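Local coordinates for protein separin (Saccharomyces cerevisiae, PDB 5U1T) that cleaves the MCD1/SCC1 subunit of cohesin at the onset of anaphase as a caspase-like cysteine protease, held inactive by securin for most of the cell cycle, at residues L623-S628 and E651-L656; A645-L650 and A687-N692; K679-L684 and M729-K734; V735-I740 and L786-S791. All blocks are in the same frame, centred on the assembly; numbering follows the deposited sequence.

Contact 1 (L623-S628 and E651-L656)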
# COMPACT_ATOMS: atom_id res chain seq x y z
N LEU A 623 -0.73 -17.19 10.56
CA LEU A 623 -2.14 -17.38 10.24
C LEU A 623 -2.36 -17.29 8.74
O LEU A 623 -3.05 -18.11 8.16
CB LEU A 623 -3.02 -16.36 10.99
CG LEU A 623 -3.12 -16.63 12.49
CD1 LEU A 623 -3.88 -15.54 13.22
CD2 LEU A 623 -3.75 -17.98 12.73
N SER A 624 -1.75 -16.29 8.12
CA SER A 624 -1.83 -16.18 6.67
C SER A 624 -1.42 -17.48 5.96
O SER A 624 -2.12 -17.95 5.07
CB SER A 624 -0.97 -15.01 6.17
OG SER A 624 -1.63 -13.77 6.40
N ILE A 625 -0.30 -18.08 6.38
CA ILE A 625 0.17 -19.31 5.73
C ILE A 625 -0.83 -20.45 5.96
O ILE A 625 -1.17 -21.19 5.04
CB ILE A 625 1.60 -19.72 6.22
CG1 ILE A 625 2.62 -18.70 5.71
CG2 ILE A 625 2.01 -21.07 5.72
CD1 ILE A 625 3.99 -18.82 6.34
N GLU A 626 -1.31 -20.56 7.19
CA GLU A 626 -2.17 -21.68 7.53
C GLU A 626 -3.53 -21.57 6.82
O GLU A 626 -4.04 -22.56 6.27
CB GLU A 626 -2.35 -21.76 9.03
CG GLU A 626 -3.33 -22.83 9.41
CD GLU A 626 -3.78 -22.67 10.83
OE1 GLU A 626 -3.15 -21.84 11.54
OE2 GLU A 626 -4.76 -23.36 11.22
N LEU A 627 -4.09 -20.36 6.82
CA LEU A 627 -5.29 -20.05 6.08
C LEU A 627 -5.11 -20.36 4.61
O LEU A 627 -5.88 -21.14 4.05
CB LEU A 627 -5.68 -18.58 6.26
CG LEU A 627 -6.90 -18.07 5.49
CD1 LEU A 627 -8.08 -19.04 5.58
CD2 LEU A 627 -7.32 -16.74 6.02
N SER A 628 -4.11 -19.74 3.98
CA SER A 628 -3.87 -19.92 2.54
C SER A 628 -3.72 -21.38 2.15
O SER A 628 -4.29 -21.82 1.15
CB SER A 628 -2.62 -19.16 2.10
OG SER A 628 -2.94 -17.83 1.78
N GLU A 651 3.46 -13.60 -0.28
CA GLU A 651 3.79 -12.43 0.51
C GLU A 651 4.06 -12.80 1.96
O GLU A 651 4.87 -12.16 2.62
CB GLU A 651 2.68 -11.39 0.40
CG GLU A 651 2.37 -10.95 -1.03
CD GLU A 651 3.32 -9.88 -1.56
OE1 GLU A 651 2.94 -8.68 -1.50
OE2 GLU A 651 4.45 -10.21 -2.03
N ALA A 652 3.42 -13.85 2.46
CA ALA A 652 3.62 -14.28 3.85
C ALA A 652 4.97 -14.98 4.03
O ALA A 652 5.66 -14.73 5.01
CB ALA A 652 2.48 -15.19 4.30
N TYR A 653 5.33 -15.85 3.09
CA TYR A 653 6.66 -16.44 3.08
C TYR A 653 7.74 -15.36 3.10
O TYR A 653 8.67 -15.39 3.91
CB TYR A 653 6.84 -17.35 1.87
CG TYR A 653 6.18 -18.69 2.03
CD1 TYR A 653 6.01 -19.25 3.28
CD2 TYR A 653 5.73 -19.40 0.92
CE1 TYR A 653 5.40 -20.48 3.44
CE2 TYR A 653 5.11 -20.64 1.06
CZ TYR A 653 4.95 -21.18 2.32
OH TYR A 653 4.34 -22.40 2.48
N LEU A 654 7.60 -14.38 2.20
CA LEU A 654 8.52 -13.26 2.11
C LEU A 654 8.56 -12.46 3.41
O LEU A 654 9.64 -12.16 3.91
CB LEU A 654 8.14 -12.36 0.95
CG LEU A 654 8.26 -12.95 -0.45
CD1 LEU A 654 7.59 -12.04 -1.45
CD2 LEU A 654 9.68 -13.19 -0.87
N SER A 655 7.41 -12.13 3.99
CA SER A 655 7.44 -11.38 5.23
C SER A 655 8.17 -12.15 6.35
O SER A 655 8.77 -11.56 7.24
CB SER A 655 6.02 -11.02 5.67
OG SER A 655 6.02 -10.13 6.77
N LEU A 656 8.15 -13.48 6.28
CA LEU A 656 8.84 -14.26 7.29
C LEU A 656 10.25 -14.67 6.83
O LEU A 656 10.90 -15.54 7.45
CB LEU A 656 8.01 -15.48 7.67
CG LEU A 656 6.85 -15.06 8.58
CD1 LEU A 656 6.03 -16.25 9.03
CD2 LEU A 656 7.33 -14.26 9.77

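Contact 2 (A645-L650 and A687-N692)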
# COMPACT_ATOMS: atom_id res chain seq x y z
N ALA A 645 -5.20 -17.04 -2.48
CA ALA A 645 -4.44 -17.79 -1.50
C ALA A 645 -3.00 -17.87 -1.98
O ALA A 645 -2.09 -17.71 -1.19
CB ALA A 645 -5.04 -19.15 -1.29
N ASP A 646 -2.79 -18.06 -3.28
CA ASP A 646 -1.44 -18.22 -3.82
C ASP A 646 -0.62 -16.93 -3.69
O ASP A 646 0.49 -16.96 -3.18
CB ASP A 646 -1.48 -18.68 -5.28
CG ASP A 646 -1.60 -20.21 -5.41
OD1 ASP A 646 -1.38 -20.89 -4.39
OD2 ASP A 646 -1.90 -20.73 -6.51
N ASN A 647 -1.18 -15.80 -4.13
CA ASN A 647 -0.53 -14.50 -3.96
C ASN A 647 -0.22 -14.20 -2.49
O ASN A 647 0.86 -13.70 -2.17
CB ASN A 647 -1.40 -13.38 -4.53
CG ASN A 647 -0.97 -11.95 -4.06
OD1 ASN A 647 -1.10 -11.60 -2.88
ND2 ASN A 647 -0.49 -11.13 -5.00
N TYR A 648 -1.16 -14.48 -1.60
CA TYR A 648 -1.00 -14.05 -0.21
C TYR A 648 -0.09 -15.01 0.56
O TYR A 648 0.52 -14.62 1.56
CB TYR A 648 -2.36 -13.89 0.48
CG TYR A 648 -2.98 -12.53 0.27
CD1 TYR A 648 -2.40 -11.39 0.81
CD2 TYR A 648 -4.16 -12.38 -0.47
CE1 TYR A 648 -2.95 -10.15 0.62
CE2 TYR A 648 -4.73 -11.13 -0.66
CZ TYR A 648 -4.12 -10.02 -0.11
OH TYR A 648 -4.66 -8.76 -0.28
N LEU A 649 0.01 -16.25 0.09
CA LEU A 649 0.94 -17.20 0.67
C LEU A 649 2.38 -16.75 0.37
O LEU A 649 3.28 -16.85 1.21
CB LEU A 649 0.67 -18.60 0.14
CG LEU A 649 1.51 -19.78 0.62
CD1 LEU A 649 1.52 -19.89 2.14
CD2 LEU A 649 0.98 -21.04 -0.01
N LEU A 650 2.57 -16.25 -0.85
CA LEU A 650 3.85 -15.77 -1.32
C LEU A 650 4.34 -14.59 -0.47
O LEU A 650 5.47 -14.58 0.01
CB LEU A 650 3.75 -15.37 -2.81
CG LEU A 650 5.04 -14.92 -3.50
CD1 LEU A 650 6.20 -15.80 -3.03
CD2 LEU A 650 4.92 -14.93 -5.02
N ALA A 687 1.04 -10.12 -10.69
CA ALA A 687 2.17 -9.20 -10.85
C ALA A 687 2.56 -8.58 -9.51
O ALA A 687 3.74 -8.42 -9.21
CB ALA A 687 1.84 -8.12 -11.87
N SER A 688 1.57 -8.22 -8.71
CA SER A 688 1.85 -7.56 -7.45
C SER A 688 2.72 -8.44 -6.55
O SER A 688 3.58 -7.94 -5.84
CB SER A 688 0.54 -7.20 -6.75
OG SER A 688 0.74 -6.15 -5.82
N SER A 689 2.50 -9.75 -6.60
CA SER A 689 3.20 -10.66 -5.70
C SER A 689 4.66 -10.85 -6.09
O SER A 689 5.49 -11.21 -5.25
CB SER A 689 2.50 -12.01 -5.66
OG SER A 689 2.57 -12.64 -6.92
N LEU A 690 4.96 -10.62 -7.36
CA LEU A 690 6.29 -10.88 -7.87
C LEU A 690 7.23 -9.70 -7.70
O LEU A 690 8.32 -9.70 -8.24
CB LEU A 690 6.22 -11.24 -9.34
CG LEU A 690 5.59 -12.61 -9.61
CD1 LEU A 690 5.59 -12.94 -11.09
CD2 LEU A 690 6.32 -13.68 -8.81
N ILE A 691 6.83 -8.70 -6.94
CA ILE A 691 7.59 -7.46 -6.94
C ILE A 691 8.76 -7.48 -5.95
O ILE A 691 9.84 -7.00 -6.28
CB ILE A 691 6.65 -6.27 -6.68
CG1 ILE A 691 5.79 -6.02 -7.93
CG2 ILE A 691 7.42 -5.01 -6.32
CD1 ILE A 691 4.77 -4.92 -7.77
N ASN A 692 8.56 -8.04 -4.76
CA ASN A 692 9.57 -8.16 -3.69
C ASN A 692 11.06 -8.37 -4.08
O ASN A 692 11.35 -9.24 -4.90
CB ASN A 692 9.14 -9.30 -2.78
CG ASN A 692 9.72 -9.21 -1.40
OD1 ASN A 692 10.93 -9.26 -1.22
ND2 ASN A 692 8.86 -9.09 -0.40

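Contact 3 (K679-L684 and M729-K734)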
# COMPACT_ATOMS: atom_id res chain seq x y z
N LYS A 679 -7.73 -12.19 -16.77
CA LYS A 679 -8.44 -10.92 -16.64
C LYS A 679 -7.58 -9.99 -15.81
O LYS A 679 -6.69 -10.44 -15.08
CB LYS A 679 -9.82 -11.09 -15.99
CG LYS A 679 -10.77 -9.94 -16.30
CD LYS A 679 -11.98 -9.94 -15.35
CE LYS A 679 -11.56 -9.58 -13.92
NZ LYS A 679 -10.82 -8.29 -13.89
N ILE A 680 -7.86 -8.69 -15.91
CA ILE A 680 -6.98 -7.66 -15.37
C ILE A 680 -6.83 -7.79 -13.87
O ILE A 680 -5.79 -7.42 -13.31
CB ILE A 680 -7.49 -6.23 -15.71
CG1 ILE A 680 -7.98 -6.16 -17.15
CG2 ILE A 680 -6.37 -5.21 -15.52
CD1 ILE A 680 -6.96 -6.65 -18.16
N GLU A 681 -7.85 -8.32 -13.20
CA GLU A 681 -7.77 -8.48 -11.75
C GLU A 681 -6.80 -9.58 -11.35
O GLU A 681 -6.02 -9.42 -10.41
CB GLU A 681 -9.15 -8.75 -11.15
CG GLU A 681 -9.41 -7.86 -9.95
CD GLU A 681 -10.48 -8.40 -8.99
OE1 GLU A 681 -11.44 -9.10 -9.45
OE2 GLU A 681 -10.36 -8.10 -7.77
N GLN A 682 -6.82 -10.70 -12.06
CA GLN A 682 -5.92 -11.79 -11.74
C GLN A 682 -4.49 -11.44 -12.12
O GLN A 682 -3.55 -11.87 -11.46
CB GLN A 682 -6.37 -13.07 -12.43
CG GLN A 682 -7.32 -13.89 -11.57
CD GLN A 682 -8.65 -13.17 -11.29
OE1 GLN A 682 -9.34 -12.69 -12.21
NE2 GLN A 682 -9.02 -13.09 -10.00
N ALA A 683 -4.32 -10.67 -13.19
CA ALA A 683 -3.00 -10.27 -13.66
C ALA A 683 -2.37 -9.28 -12.69
O ALA A 683 -1.17 -9.32 -12.44
CB ALA A 683 -3.09 -9.68 -15.04
N LEU A 684 -3.20 -8.38 -12.16
CA LEU A 684 -2.74 -7.46 -11.14
C LEU A 684 -2.29 -8.26 -9.94
O LEU A 684 -1.26 -7.96 -9.32
CB LEU A 684 -3.84 -6.47 -10.77
CG LEU A 684 -3.98 -5.20 -11.62
CD1 LEU A 684 -5.31 -4.51 -11.34
CD2 LEU A 684 -2.82 -4.24 -11.39
N MET A 729 -13.18 2.30 -12.02
CA MET A 729 -12.31 3.07 -11.13
C MET A 729 -11.60 2.18 -10.10
O MET A 729 -10.42 2.40 -9.80
CB MET A 729 -13.13 4.15 -10.42
CG MET A 729 -12.35 5.08 -9.48
SD MET A 729 -11.24 6.25 -10.32
CE MET A 729 -12.29 6.80 -11.66
N SER A 730 -12.29 1.15 -9.60
CA SER A 730 -11.72 0.25 -8.60
C SER A 730 -10.47 -0.53 -9.08
O SER A 730 -9.56 -0.79 -8.29
CB SER A 730 -12.76 -0.76 -8.15
OG SER A 730 -12.87 -1.78 -9.13
N LEU A 731 -10.47 -0.92 -10.36
CA LEU A 731 -9.33 -1.57 -10.99
C LEU A 731 -8.27 -0.56 -11.38
O LEU A 731 -7.08 -0.86 -11.39
CB LEU A 731 -9.75 -2.34 -12.24
CG LEU A 731 -10.61 -3.59 -12.11
CD1 LEU A 731 -10.67 -4.26 -13.48
CD2 LEU A 731 -10.04 -4.52 -11.06
N TYR A 732 -8.72 0.63 -11.76
CA TYR A 732 -7.78 1.66 -12.17
C TYR A 732 -6.94 2.06 -10.96
O TYR A 732 -5.74 2.23 -11.08
CB TYR A 732 -8.49 2.86 -12.77
CG TYR A 732 -7.58 4.03 -13.08
CD1 TYR A 732 -6.34 3.83 -13.67
CD2 TYR A 732 -7.98 5.33 -12.80
CE1 TYR A 732 -5.50 4.90 -13.95
CE2 TYR A 732 -7.15 6.40 -13.08
CZ TYR A 732 -5.91 6.19 -13.65
OH TYR A 732 -5.10 7.26 -13.92
N ILE A 733 -7.58 2.19 -9.80
CA ILE A 733 -6.88 2.45 -8.55
C ILE A 733 -5.85 1.35 -8.29
O ILE A 733 -4.71 1.62 -7.87
CB ILE A 733 -7.86 2.55 -7.36
CG1 ILE A 733 -8.78 3.76 -7.50
CG2 ILE A 733 -7.11 2.63 -6.04
CD1 ILE A 733 -8.09 5.07 -7.34
N LYS A 734 -6.24 0.11 -8.57
CA LYS A 734 -5.38 -1.04 -8.33
C LYS A 734 -4.17 -1.05 -9.27
O LYS A 734 -3.09 -1.48 -8.88
CB LYS A 734 -6.18 -2.34 -8.45
CG LYS A 734 -6.94 -2.71 -7.18
CD LYS A 734 -7.93 -3.85 -7.42
CE LYS A 734 -8.60 -4.29 -6.12
NZ LYS A 734 -9.27 -5.64 -6.23

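Contact 4 (V735-I740 and L786-S791)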
# COMPACT_ATOMS: atom_id res chain seq x y z
N VAL A 735 -4.36 -0.58 -10.51
CA VAL A 735 -3.27 -0.43 -11.47
C VAL A 735 -2.22 0.59 -10.96
O VAL A 735 -1.02 0.32 -10.97
CB VAL A 735 -3.80 0.01 -12.87
CG1 VAL A 735 -2.72 0.64 -13.71
CG2 VAL A 735 -4.41 -1.18 -13.61
N ILE A 736 -2.69 1.74 -10.51
CA ILE A 736 -1.80 2.77 -10.01
C ILE A 736 -1.04 2.23 -8.81
O ILE A 736 0.16 2.44 -8.70
CB ILE A 736 -2.56 4.05 -9.61
CG1 ILE A 736 -3.32 4.62 -10.81
CG2 ILE A 736 -1.60 5.10 -9.11
CD1 ILE A 736 -4.08 5.91 -10.50
N LEU A 737 -1.73 1.53 -7.92
CA LEU A 737 -1.08 0.91 -6.77
C LEU A 737 -0.00 -0.09 -7.19
O LEU A 737 1.02 -0.20 -6.52
CB LEU A 737 -2.11 0.22 -5.88
CG LEU A 737 -3.08 1.12 -5.11
CD1 LEU A 737 -4.15 0.27 -4.45
CD2 LEU A 737 -2.36 1.98 -4.09
N LEU A 738 -0.23 -0.82 -8.28
CA LEU A 738 0.77 -1.76 -8.78
C LEU A 738 2.04 -1.02 -9.14
O LEU A 738 3.15 -1.44 -8.79
CB LEU A 738 0.25 -2.54 -9.99
CG LEU A 738 1.28 -3.47 -10.63
CD1 LEU A 738 1.46 -4.71 -9.80
CD2 LEU A 738 0.92 -3.80 -12.06
N ASN A 739 1.87 0.08 -9.87
CA ASN A 739 3.00 0.84 -10.37
C ASN A 739 3.70 1.58 -9.23
O ASN A 739 4.88 1.83 -9.30
CB ASN A 739 2.55 1.81 -11.46
CG ASN A 739 2.29 1.10 -12.80
OD1 ASN A 739 1.22 0.53 -13.01
ND2 ASN A 739 3.25 1.16 -13.70
N ILE A 740 2.95 1.91 -8.19
CA ILE A 740 3.53 2.51 -7.01
C ILE A 740 4.47 1.50 -6.35
O ILE A 740 5.61 1.81 -6.00
CB ILE A 740 2.44 2.96 -6.02
CG1 ILE A 740 1.76 4.23 -6.55
CG2 ILE A 740 3.03 3.17 -4.63
CD1 ILE A 740 0.60 4.76 -5.71
N LEU A 786 -5.58 0.26 2.50
CA LEU A 786 -4.54 -0.40 3.25
C LEU A 786 -3.32 -0.57 2.37
O LEU A 786 -2.20 -0.42 2.83
CB LEU A 786 -5.02 -1.76 3.79
CG LEU A 786 -6.23 -1.76 4.72
CD1 LEU A 786 -6.65 -3.18 5.06
CD2 LEU A 786 -5.99 -0.94 5.98
N ALA A 787 -3.55 -0.89 1.10
CA ALA A 787 -2.45 -1.06 0.15
C ALA A 787 -1.61 0.21 0.10
O ALA A 787 -0.39 0.17 0.19
CB ALA A 787 -2.98 -1.38 -1.23
N LEU A 788 -2.31 1.34 -0.03
CA LEU A 788 -1.74 2.66 -0.14
C LEU A 788 -1.06 3.11 1.15
O LEU A 788 -0.12 3.89 1.13
CB LEU A 788 -2.83 3.65 -0.53
CG LEU A 788 -2.36 5.07 -0.78
CD1 LEU A 788 -1.32 5.05 -1.87
CD2 LEU A 788 -3.56 5.89 -1.19
N LEU A 789 -1.57 2.64 2.29
CA LEU A 789 -0.95 2.93 3.57
C LEU A 789 0.41 2.25 3.65
O LEU A 789 1.40 2.87 4.01
CB LEU A 789 -1.85 2.47 4.71
CG LEU A 789 -2.93 3.49 5.07
CD1 LEU A 789 -3.84 2.95 6.17
CD2 LEU A 789 -2.28 4.81 5.49
N LYS A 790 0.44 0.97 3.30
CA LYS A 790 1.66 0.19 3.32
C LYS A 790 2.67 0.83 2.36
O LYS A 790 3.84 1.00 2.69
CB LYS A 790 1.38 -1.27 2.95
CG LYS A 790 1.02 -2.16 4.15
CD LYS A 790 2.21 -2.25 5.17
CE LYS A 790 1.96 -3.26 6.35
NZ LYS A 790 3.10 -3.30 7.36
N SER A 791 2.20 1.22 1.19
CA SER A 791 3.06 1.78 0.16
C SER A 791 3.60 3.16 0.49
O SER A 791 4.74 3.49 0.15
CB SER A 791 2.33 1.83 -1.17
OG SER A 791 2.62 0.68 -1.93

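Contact 1 (L623-S628 and E651-L656)
I625 fills a hollow between A652, Y653 and L656. With CG1 set beside the backbone N (chi1 -69°) and the chain then fully extended, the side chain reaches straight across the gap. Its CG1 rests on the A652 methyl, CG1 to CB 3.8 Å, while the terminal CD1 lies 3.6 Å from CE1 of Y653. That methyl approaches the ring obliquely, and the two side chains cross at about a right angle. On its other flank CD1 is 4.2 Å from CD1 of L656, the first residue to depart from helical geometry. The two segments belong to helices 621-633 and 642-655, an antiparallel pair bridged by the short helix 635-638 in this alpha-helical region; within segments 623-628 and 651-655 the axes approach to 9.4 Å at 152°. The small A652 sits where the backbones come nearest, its CA 6.4 Å from CA of I625. There its methyl also meets the short side chain of S624, CB to CB 3.9 Å. Behind Y653, A662 and M665 of helix 659-672 back the ring; L615 of helix 602-617 touches S624.

Contact 2 (A645-L650 and A687-N692)
N647 and L650 both turn CG anti to the backbone N, chi1 165° and -176°, and these torsions send an amide and a forked leucine to S689 on the neighbouring segment. S689 answers with its hydroxyl turned between its own N and carbonyl carbon (chi1 65°), where OG is hydrogen-bonded to the carbonyl oxygen of H686 one turn back. The amide of N647 lies against the serine's CB, with CG of N647 3.8 Å from CB of S689, and its NH2 is hydrogen-bonded to the carbonyl oxygen of L685. This places a buried amide over the last part of helix 680-689 and supplies its donor with a backbone acceptor. The contact thus joins helix 642-655, through N647 and L650 one turn apart on it, to a chain leaving a helix, within a stack of helices where 659-672 intervenes in sequence. L650 works beside the amide: its CD2 is 3.8 Å from both OG and O of S689. The same methyl meets CD2 of L690 at 4.2 Å, giving the leucine an apolar neighbour next to the polar one. M665 and A662 of helix 659-672 pack on L650, and Q670 of that helix touches L690.

Contact 3 (K679-L684 and M729-K734)
The carboxylate of E681 and the ammonium of K734 form a salt bridge, OE2 to NZ 3.1 Å, across two helices that run almost in parallel. The helices are 680-689 and 729-752; over segments 680-684 and 729-734 their axes lie 10.7 Å apart at 21°, so residues at matching heights face each other: E681 with L731, and L684 with K734. K734 reaches the carboxylate with its chain extended beyond CG. Closer to the backbones, the aliphatic parts meet. CG of E681 lies 3.6 Å from CD2 of L731, the two side chains crossing at about a right angle, and the other methyl of L731, CD1, is 4.4 Å from CB of I680. K679, whose chain bends at chi3 and chi4 (69° and 55°), brings its NZ to 4.1 Å from CD1 of L731. One turn on, L684 lays both methyls along the base of K734: its CD1 is 3.7 Å from CB of K734, and its CD2 is 3.7 Å from the backbone O of K734. S784 of helix 782-805 touches K734 as well. Such pairing of parallel helices is consistent with a stacked helical array. The chemistry of the contact is therefore divided, with a charged pair on a partly exposed face set beside the apolar contacts that L731 and L684 make.

Contact 4 (V735-I740 and L786-S791)
L737 leaves its helix with CB directed at helix 782-805, and CG, placed beside the backbone N (chi1 -69°), carries the fork forward so that the two methyls part over different neighbours. CD1 comes down on the methyl of A787, at 3.8 Å from its CB. CD2 takes L788 from the side: it lies 3.9 Å from CD1 and 4.0 Å from CB of that leucine, so it runs along the CB and one branch of L788, and the two leucines cross at about a right angle. L788 can present this flank because its CG is anti to the backbone N (chi1 -176°). Three residues further along, I740 repeats the approach. Its CD1 is 4.3 Å from CD1 of L788, and its CG2 sits on S791, 3.7 Å from OG and 3.8 Å from CB. The spacing of L737 and I740 is one turn, matched by L788 and S791 opposite, as expected where the axes of segments 735-740 and 786-791 lie 10.5 Å apart at 19°. Between these two helices in sequence comes helix 756-775, whose L773, L769 and L774 pack on L737, I740 and L788 respectively. S791 also contributes its carbonyl oxygen, which accepts a hydrogen bond from ND2 of N744. L788, like L789, also meets an apolar side chain of another protein chain, probably that of securin. The chemistry is therefore mostly aliphatic carbon on aliphatic carbon, with the S791 hydroxyl beside I740, and L788 is shared between the packing of the two helices and the interface with the other chain.

From the N terminus, contact 1 closes the stretch 623-656, tying helix 621-633 to helix 642-655. Before it closes, contact 2 opens at 645, on that second helix, and ends at 692, so the two cross; they also touch, S628 OG making a probable hydrogen bond to the carbonyl oxygen of A645. Contact 3 opens at 679 on helix 680-689, crosses contact 2 in turn, and reaches helix 729-752. Contact 4 starts at 735, directly after contact 3 ends, and links the same helix to 782-805; L684 packs on V735 and L738 where they meet. The contacts thus link five helices, 621-633, 642-655, 680-689, 729-752 and 782-805, skipping those between.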